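Local coordinates for protein Pre-mRNA-splicing factor SAD1 (Saccharomyces cerevisiae, PDB 4MSX) that promotes assembly of newly made U4 snRNA into the U4/U6 snRNP and is required for pre-mRNA splicing, although built like a deubiquitinase that has lost its activity, at residues 157-160 with 166-169; 220-225 with 254-259; 272-277 with 286-291. All blocks are in the same frame, centred on the assembly; numbering follows the deposited sequence. Where two conformers were deposited one is given.

Interaction 1 of 3, residues 157-160 with 166-169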
loop_
_atom_site.group_PDB
_atom_site.type_symbol
_atom_site.label_atom_id
_atom_site.label_comp_id
_atom_site.label_asym_id
_atom_site.label_seq_id
_atom_site.Cartn_x
_atom_site.Cartn_y
_atom_site.Cartn_z
ATOM N N PRO A 157 -7.996 13.069 4.577
ATOM C CA PRO A 157 -7.809 12.840 6.012
ATOM C C PRO A 157 -6.655 13.686 6.536
ATOM O O PRO A 157 -5.677 13.881 5.817
ATOM C CB PRO A 157 -7.479 11.337 6.105
ATOM C CG PRO A 157 -8.193 10.750 4.883
ATOM C CD PRO A 157 -7.977 11.815 3.815
ATOM N N THR A 158 -6.815 14.206 7.754
ATOM C CA THR A 158 -5.812 15.067 8.375
ATOM C C THR A 158 -5.474 14.491 9.745
ATOM O O THR A 158 -6.289 13.801 10.369
ATOM C CB THR A 158 -6.316 16.529 8.561
ATOM O OG1 THR A 158 -7.631 16.502 9.127
ATOM C CG2 THR A 158 -6.344 17.277 7.216
ATOM N N TYR A 159 -4.244 14.716 10.207
ATOM C CA TYR A 159 -3.797 14.049 11.419
ATOM C C TYR A 159 -2.880 15.032 12.170
ATOM O O TYR A 159 -2.262 15.872 11.534
ATOM C CB TYR A 159 -2.928 12.803 11.071
ATOM C CG TYR A 159 -3.702 11.763 10.253
ATOM C CD1 TYR A 159 -4.480 10.808 10.894
ATOM C CD2 TYR A 159 -3.682 11.784 8.854
ATOM C CE1 TYR A 159 -5.216 9.880 10.178
ATOM C CE2 TYR A 159 -4.401 10.811 8.114
ATOM C CZ TYR A 159 -5.172 9.882 8.797
ATOM O OH TYR A 159 -5.913 8.923 8.173
ATOM N N CYS A 160 -2.793 14.910 13.488
ATOM C CA CYS A 160 -1.773 15.622 14.254
ATOM C C CYS A 160 -0.953 14.538 14.930
ATOM O O CYS A 160 -1.425 13.406 15.068
ATOM C CB CYS A 160 -2.418 16.528 15.320
ATOM S SG CYS A 160 -3.298 15.547 16.511
ATOM N N ASP A 166 -2.436 6.762 19.313
ATOM C CA ASP A 166 -3.456 5.769 19.595
ATOM C C ASP A 166 -3.809 4.935 18.343
ATOM O O ASP A 166 -4.894 4.362 18.270
ATOM C CB ASP A 166 -4.738 6.440 20.096
ATOM C CG ASP A 166 -5.718 5.434 20.723
ATOM O OD1 ASP A 166 -5.274 4.343 21.166
ATOM O OD2 ASP A 166 -6.933 5.730 20.771
ATOM N N PHE A 167 -2.914 4.869 17.363
ATOM C CA PHE A 167 -3.182 4.015 16.169
ATOM C C PHE A 167 -2.371 2.724 16.333
ATOM O O PHE A 167 -1.252 2.785 16.830
ATOM C CB PHE A 167 -2.689 4.701 14.887
ATOM C CG PHE A 167 -3.553 5.821 14.395
ATOM C CD1 PHE A 167 -4.723 6.170 15.039
ATOM C CD2 PHE A 167 -3.191 6.500 13.245
ATOM C CE1 PHE A 167 -5.511 7.213 14.574
ATOM C CE2 PHE A 167 -3.942 7.541 12.773
ATOM C CZ PHE A 167 -5.120 7.904 13.424
ATOM N N PRO A 168 -2.892 1.568 15.878
ATOM C CA PRO A 168 -4.227 1.411 15.284
ATOM C C PRO A 168 -5.274 1.192 16.383
ATOM O O PRO A 168 -4.921 0.731 17.468
ATOM C CB PRO A 168 -4.095 0.130 14.445
ATOM C CG PRO A 168 -3.023 -0.716 15.192
ATOM C CD PRO A 168 -2.077 0.335 15.804
ATOM N N ARG A 169 -6.539 1.490 16.103
ATOM C CA ARG A 169 -7.626 1.223 17.051
ATOM C C ARG A 169 -8.869 0.753 16.311
ATOM O O ARG A 169 -8.989 0.980 15.094
ATOM C CB ARG A 169 -7.927 2.471 17.867
ATOM C CG ARG A 169 -8.443 3.643 17.053
ATOM C CD ARG A 169 -9.389 4.514 17.931
ATOM N NE ARG A 169 -9.891 5.705 17.225
ATOM C CZ ARG A 169 -9.086 6.698 16.905
ATOM N NH1 ARG A 169 -7.803 6.594 17.233
ATOM N NH2 ARG A 169 -9.537 7.760 16.283
#

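Interaction 2 of 3, residues 220-225 with 254-259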
loop_
_atom_site.group_PDB
_atom_site.type_symbol
_atom_site.label_atom_id
_atom_site.label_comp_id
_atom_site.label_asym_id
_atom_site.label_seq_id
_atom_site.Cartn_x
_atom_site.Cartn_y
_atom_site.Cartn_z
ATOM N N GLN A 220 5.256 18.821 -4.330
ATOM C CA GLN A 220 6.178 17.775 -4.746
ATOM C C GLN A 220 5.684 17.015 -6.028
ATOM O O GLN A 220 6.183 15.932 -6.334
ATOM C CB GLN A 220 6.539 16.813 -3.543
ATOM C CG GLN A 220 7.126 17.498 -2.239
ATOM C CD GLN A 220 7.888 16.531 -1.237
ATOM O OE1 GLN A 220 8.599 15.640 -1.647
ATOM N NE2 GLN A 220 7.742 16.762 0.064
ATOM N N GLY A 221 4.739 17.591 -6.789
ATOM C CA GLY A 221 4.241 16.968 -8.022
ATOM C C GLY A 221 3.036 16.026 -7.831
ATOM O O GLY A 221 2.786 15.577 -6.707
ATOM N N GLU A 222 2.322 15.722 -8.908
ATOM C CA GLU A 222 1.082 14.946 -8.851
ATOM C C GLU A 222 1.237 13.456 -8.304
ATOM O O GLU A 222 0.409 12.988 -7.523
ATOM C CB GLU A 222 0.473 14.863 -10.217
ATOM C CG GLU A 222 -0.831 14.100 -10.199
ATOM C CD GLU A 222 -1.785 14.462 -11.331
ATOM O OE1 GLU A 222 -1.392 15.244 -12.236
ATOM O OE2 GLU A 222 -2.934 13.946 -11.312
ATOM N N PHE A 223 2.286 12.767 -8.728
ATOM C CA PHE A 223 2.511 11.378 -8.229
ATOM C C PHE A 223 2.575 11.376 -6.672
ATOM O O PHE A 223 1.864 10.599 -5.996
ATOM C CB PHE A 223 3.794 10.820 -8.784
ATOM C CG PHE A 223 4.256 9.593 -8.039
ATOM C CD1 PHE A 223 3.567 8.386 -8.198
ATOM C CD2 PHE A 223 5.322 9.661 -7.155
ATOM C CE1 PHE A 223 3.983 7.211 -7.480
ATOM C CE2 PHE A 223 5.749 8.514 -6.431
ATOM C CZ PHE A 223 5.063 7.279 -6.599
ATOM N N ILE A 224 3.427 12.242 -6.099
ATOM C CA ILE A 224 3.661 12.227 -4.633
ATOM C C ILE A 224 2.392 12.686 -3.927
ATOM O O ILE A 224 1.991 12.094 -2.939
ATOM C CB ILE A 224 4.866 13.097 -4.157
ATOM C CG1 ILE A 224 6.199 12.442 -4.476
ATOM C CG2 ILE A 224 4.879 13.237 -2.620
ATOM C CD1 ILE A 224 6.495 11.137 -3.559
ATOM N N LYS A 225 1.700 13.702 -4.473
ATOM C CA LYS A 225 0.443 14.096 -3.855
ATOM C C LYS A 225 -0.564 12.930 -3.870
ATOM O O LYS A 225 -1.204 12.632 -2.864
ATOM C CB LYS A 225 -0.171 15.312 -4.579
ATOM C CG LYS A 225 -1.436 15.787 -3.899
ATOM C CD LYS A 225 -1.862 17.161 -4.426
ATOM C CE LYS A 225 -3.140 17.669 -3.742
ATOM N NZ LYS A 225 -3.053 17.627 -2.247
ATOM N N LYS A 254 0.053 4.115 -14.817
ATOM C CA LYS A 254 0.305 3.481 -16.140
ATOM C C LYS A 254 0.131 4.581 -17.229
ATOM O O LYS A 254 0.937 4.717 -18.173
ATOM C CB LYS A 254 -0.693 2.355 -16.396
ATOM C CG LYS A 254 -0.685 1.178 -15.342
ATOM C CD LYS A 254 -1.190 -0.168 -15.934
ATOM C CE LYS A 254 -2.213 -0.900 -15.038
ATOM N NZ LYS A 254 -3.661 -0.404 -15.153
ATOM N N VAL A 255 -0.912 5.388 -17.071
ATOM C CA VAL A 255 -1.254 6.398 -18.128
ATOM C C VAL A 255 -0.293 7.587 -18.115
ATOM O O VAL A 255 0.156 8.062 -19.159
ATOM C CB VAL A 255 -2.723 6.845 -17.947
ATOM C CG1 VAL A 255 -3.084 8.095 -18.829
ATOM C CG2 VAL A 255 -3.635 5.693 -18.265
ATOM N N ARG A 256 0.108 8.058 -16.941
ATOM C CA ARG A 256 0.891 9.268 -16.912
ATOM C C ARG A 256 2.292 9.112 -16.326
ATOM O O ARG A 256 3.135 9.981 -16.525
ATOM C CB ARG A 256 0.049 10.393 -16.241
ATOM C CG ARG A 256 -0.951 11.020 -17.254
ATOM C CD ARG A 256 -1.634 12.308 -16.791
ATOM N NE ARG A 256 -2.884 12.034 -16.074
ATOM C CZ ARG A 256 -3.384 12.794 -15.103
ATOM N NH1 ARG A 256 -2.750 13.900 -14.715
ATOM N NH2 ARG A 256 -4.526 12.448 -14.509
ATOM N N GLU A 257 2.576 8.007 -15.608
ATOM C CA GLU A 257 3.940 7.866 -15.062
ATOM C C GLU A 257 4.730 6.700 -15.712
ATOM O O GLU A 257 5.779 6.318 -15.218
ATOM C CB GLU A 257 3.899 7.667 -13.547
ATOM C CG GLU A 257 3.164 8.798 -12.874
ATOM C CD GLU A 257 3.959 10.142 -12.845
ATOM O OE1 GLU A 257 5.165 10.182 -13.195
ATOM O OE2 GLU A 257 3.369 11.158 -12.431
ATOM N N GLY A 258 4.201 6.131 -16.789
ATOM C CA GLY A 258 4.957 5.159 -17.557
ATOM C C GLY A 258 5.113 3.804 -16.863
ATOM O O GLY A 258 6.004 3.025 -17.234
ATOM N N LEU A 259 4.224 3.474 -15.922
ATOM C CA LEU A 259 4.265 2.124 -15.310
ATOM C C LEU A 259 3.761 1.124 -16.379
ATOM O O LEU A 259 2.568 1.126 -16.746
ATOM C CB LEU A 259 3.333 2.006 -14.093
ATOM C CG LEU A 259 3.278 0.592 -13.467
ATOM C CD1 LEU A 259 4.713 0.152 -12.987
ATOM C CD2 LEU A 259 2.254 0.574 -12.307
HETATM O O HOH W 1 4.225 13.521 -10.931
#

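Interaction 3 of 3, residues 272-277 with 286-291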
loop_
_atom_site.group_PDB
_atom_site.type_symbol
_atom_site.label_atom_id
_atom_site.label_comp_id
_atom_site.label_asym_id
_atom_site.label_seq_id
_atom_site.Cartn_x
_atom_site.Cartn_y
_atom_site.Cartn_z
ATOM N N TRP A 272 9.662 -0.520 -8.299
ATOM C CA TRP A 272 9.279 0.632 -9.144
ATOM C C TRP A 272 8.827 1.829 -8.249
ATOM O O TRP A 272 9.175 3.008 -8.500
ATOM C CB TRP A 272 8.110 0.234 -10.093
ATOM C CG TRP A 272 7.781 1.290 -11.113
ATOM C CD1 TRP A 272 8.253 1.374 -12.423
ATOM C CD2 TRP A 272 6.849 2.377 -10.949
ATOM N NE1 TRP A 272 7.672 2.484 -13.059
ATOM C CE2 TRP A 272 6.816 3.099 -12.181
ATOM C CE3 TRP A 272 6.048 2.815 -9.880
ATOM C CZ2 TRP A 272 6.049 4.253 -12.348
ATOM C CZ3 TRP A 272 5.249 3.986 -10.071
ATOM C CH2 TRP A 272 5.268 4.659 -11.302
ATOM N N LEU A 273 7.975 1.530 -7.287
ATOM C CA LEU A 273 7.351 2.579 -6.467
ATOM C C LEU A 273 8.441 3.244 -5.574
ATOM O O LEU A 273 8.492 4.478 -5.446
ATOM C CB LEU A 273 6.256 1.989 -5.574
ATOM C CG LEU A 273 5.354 3.061 -4.979
ATOM C CD1 LEU A 273 4.476 3.743 -6.083
ATOM C CD2 LEU A 273 4.489 2.469 -3.872
ATOM N N PHE A 274 9.327 2.447 -4.965
ATOM C CA PHE A 274 10.444 3.075 -4.194
ATOM C C PHE A 274 11.314 3.970 -5.074
ATOM O O PHE A 274 11.704 5.081 -4.668
ATOM C CB PHE A 274 11.383 2.038 -3.591
ATOM C CG PHE A 274 10.914 1.497 -2.273
ATOM C CD1 PHE A 274 9.591 1.579 -1.898
ATOM C CD2 PHE A 274 11.811 0.926 -1.393
ATOM C CE1 PHE A 274 9.159 1.084 -0.654
ATOM C CE2 PHE A 274 11.392 0.425 -0.158
ATOM C CZ PHE A 274 10.074 0.503 0.203
ATOM N N ASN A 275 11.622 3.515 -6.295
ATOM C CA ASN A 275 12.438 4.343 -7.161
ATOM C C ASN A 275 11.691 5.605 -7.596
ATOM O O ASN A 275 12.293 6.677 -7.762
ATOM C CB ASN A 275 12.998 3.559 -8.364
ATOM C CG ASN A 275 14.048 2.476 -7.927
ATOM O OD1 ASN A 275 14.822 2.666 -6.965
ATOM N ND2 ASN A 275 14.044 1.336 -8.613
ATOM N N LYS A 276 10.383 5.499 -7.791
ATOM C CA LYS A 276 9.634 6.656 -8.278
ATOM C C LYS A 276 9.513 7.696 -7.121
ATOM O O LYS A 276 9.509 8.920 -7.335
ATOM C CB LYS A 276 8.264 6.233 -8.775
ATOM C CG LYS A 276 7.376 7.381 -9.280
ATOM C CD LYS A 276 7.950 7.876 -10.598
ATOM C CE LYS A 276 7.194 9.067 -11.074
ATOM N NZ LYS A 276 7.534 9.426 -12.466
ATOM N N ILE A 277 9.353 7.199 -5.914
ATOM C CA ILE A 277 9.269 8.081 -4.728
ATOM C C ILE A 277 10.585 8.839 -4.599
ATOM O O ILE A 277 10.587 10.083 -4.438
ATOM C CB ILE A 277 9.000 7.311 -3.425
ATOM C CG1 ILE A 277 7.578 6.768 -3.445
ATOM C CG2 ILE A 277 9.223 8.254 -2.164
ATOM C CD1 ILE A 277 7.318 5.704 -2.385
ATOM N N SER A 286 15.314 10.675 1.288
ATOM C CA SER A 286 16.219 10.556 2.429
ATOM C C SER A 286 15.655 9.601 3.477
ATOM O O SER A 286 16.395 8.858 4.089
ATOM C CB SER A 286 16.480 11.978 3.025
ATOM O OG SER A 286 15.285 12.454 3.644
ATOM N N ILE A 287 14.337 9.568 3.693
ATOM C CA ILE A 287 13.794 8.644 4.710
ATOM C C ILE A 287 13.902 7.160 4.239
ATOM O O ILE A 287 14.284 6.269 5.004
ATOM C CB ILE A 287 12.318 8.943 4.970
ATOM C CG1 ILE A 287 12.189 10.326 5.676
ATOM C CG2 ILE A 287 11.697 7.828 5.859
ATOM C CD1 ILE A 287 10.762 10.921 5.627
ATOM N N LEU A 288 13.541 6.902 2.975
ATOM C CA LEU A 288 13.675 5.510 2.454
ATOM C C LEU A 288 15.119 5.077 2.419
ATOM O O LEU A 288 15.456 3.974 2.839
ATOM C CB LEU A 288 13.089 5.408 1.018
ATOM C CG LEU A 288 11.575 5.599 0.933
ATOM C CD1 LEU A 288 11.138 5.586 -0.562
ATOM C CD2 LEU A 288 10.909 4.440 1.651
ATOM N N ASN A 289 16.004 5.932 1.926
ATOM C CA ASN A 289 17.428 5.565 1.989
ATOM C C ASN A 289 17.911 5.253 3.397
ATOM O O ASN A 289 18.625 4.273 3.612
ATOM C CB ASN A 289 18.310 6.609 1.275
ATOM C CG ASN A 289 18.321 6.398 -0.239
ATOM O OD1 ASN A 289 19.120 5.628 -0.743
ATOM N ND2 ASN A 289 17.398 7.026 -0.948
ATOM N N HIS A 290 17.485 6.014 4.392
ATOM C CA HIS A 290 17.971 5.735 5.712
ATOM C C HIS A 290 17.309 4.507 6.305
ATOM O O HIS A 290 17.948 3.680 6.966
ATOM C CB HIS A 290 17.706 6.917 6.686
ATOM C CG HIS A 290 18.025 6.558 8.096
ATOM N ND1 HIS A 290 19.322 6.426 8.548
ATOM C CD2 HIS A 290 17.229 6.210 9.129
ATOM C CE1 HIS A 290 19.306 6.045 9.813
ATOM N NE2 HIS A 290 18.049 5.907 10.188
ATOM N N SER A 291 16.006 4.365 6.086
ATOM C CA SER A 291 15.291 3.345 6.832
ATOM C C SER A 291 15.232 1.950 6.161
ATOM O O SER A 291 15.043 0.949 6.852
ATOM C CB SER A 291 13.852 3.803 7.071
ATOM O OG SER A 291 13.852 4.962 7.889
#

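Interaction 1 of 3, residues 157-160 with 166-169
Y159 and F167 reach toward each other from two loop segments, neither of them regular helix or strand, and their CA atoms, 11.1 Å apart, are the nearest pair of CA atoms across the two segments. The main chains are therefore too far apart to pair, and the gap is bridged by rings alone. Between them runs the short helix 161-165, with C160 as its N-cap and C160 N bonded to D163 OD2. A cis peptide before P168 bends the chain just after F167.

Both aromatic side chains have CG anti to the carbonyl carbon (chi1 -61° in Y159, -75° in F167), which sends the rings across the gap. They meet rim to rim with planes at 89° and centroids 5.9 Å apart, neither lying over the other's face. Y159 CE1 comes in near the plane of the F167 ring, 3.7 Å from F167 CE2. The far end of Y159 is fixed separately, its OH bonding to K232 O of helix 222-234, while its ring rests on L213 and L214. Replacing Y159 with a leucine would probably leave the K232 carbonyl without its hydroxyl partner and the edge of F167 without its aromatic neighbour. Here a perpendicular aromatic pair closes a short helical loop, on the connection from helix 146-155 to strand 170-172, against helices of the USP-like domain.

Interaction 2 of 3, residues 220-225 with 254-259
E222 and F223 make the contact from the first turn of helix 222-234, behind its N-cap, G221, where a CB would press on the carbonyl O of Q220, which calls for glycine. E222 extends outward with CG opposite the backbone N (chi1 -178°), and its OE1 forms a salt bridge to R256 NH1 at 3.1 Å. Carboxylate and guanidinium are turned 77° apart, an oblique approach without paired, coplanar bonds; R256 was modelled in two conformers, so the bridge may not be permanent. The other oxygen, OE2, bridges to R226 NE, so two arginines share one carboxylate.

At F223 the link is through water: its backbone N donates to a water at 3.0 Å, which donates to E257 OE2 at 2.9 Å; F223 CB also lies 3.7 Å from E257 OE2. Beyond CB the phenyl leads away, to F249 and L253 of helix 247-256 and to helix 266-280. E257, bent at chi2, uses its OE1 for K276. K225 N bonds to G221 O, completing the first helical turn.

This is a water-mediated contact at a helix N-terminus, in the helical part of the USP-like domain, where the carboxylate's negative charge is probably favourable.

Interaction 3 of 3, residues 272-277 with 286-291
L288 gives up most surface in this contact, slotting between F274 and I277 where two consecutive helices, 266-280 and 282-292, fold against each other across a very short turn. The pair lies in the helical part of the USP-like domain, probably corresponding to the thumb of USP enzymes, and all three residues are buried.

The two methyls of L288 divide the work. With CG anti to the carbonyl carbon (chi1 -67°), the side chain is thrust at the facing helix, and CD2 settles over one face of the F274 phenyl, displaced toward its rim and 4.3 Å from CZ. The other branch, CD1, turns to I277, where it meets CG2 at 3.7 Å while CB lies only slightly farther off. That I277 methyl is opposite the backbone N, and the two side chains cross at about a right angle, so contact is through methyls and not along their lengths.

F274 also packs edge-to-face with W321, which touches L288 as well. W321 NE1 hydrogen-bonds to N275 OD1, which probably limits rotation of the indole. I202 of helix 189-203 lies against both F274 and I277, and V208 of helix 206-214 touches L288. No hydrogen bond crosses between the two segments; even the backbone takes part only by van der Waals contact, with F274 O 4.2 Å from L288 CD1.

The three contacts follow one another along the chain, each closing before the next opens. Interactions 2 and 3 have centres about 15 Å apart and touch: E257 OE1 pairs with K276 NZ at 2.6 Å, and the F223 ring packs on L273 and K276, so helices 222-234, 247-256 and 266-280 share one cluster, which 282-292 joins through interaction 3. Interaction 1 stands off, about 26 Å and 23 Å from the other two, centre to centre, and touches neither. Yet Y159 bonds to helix 222-234, the helix whose start forms interaction 2. The loop that follows helix 146-155 is thus attached to the same helical part of the USP-like domain.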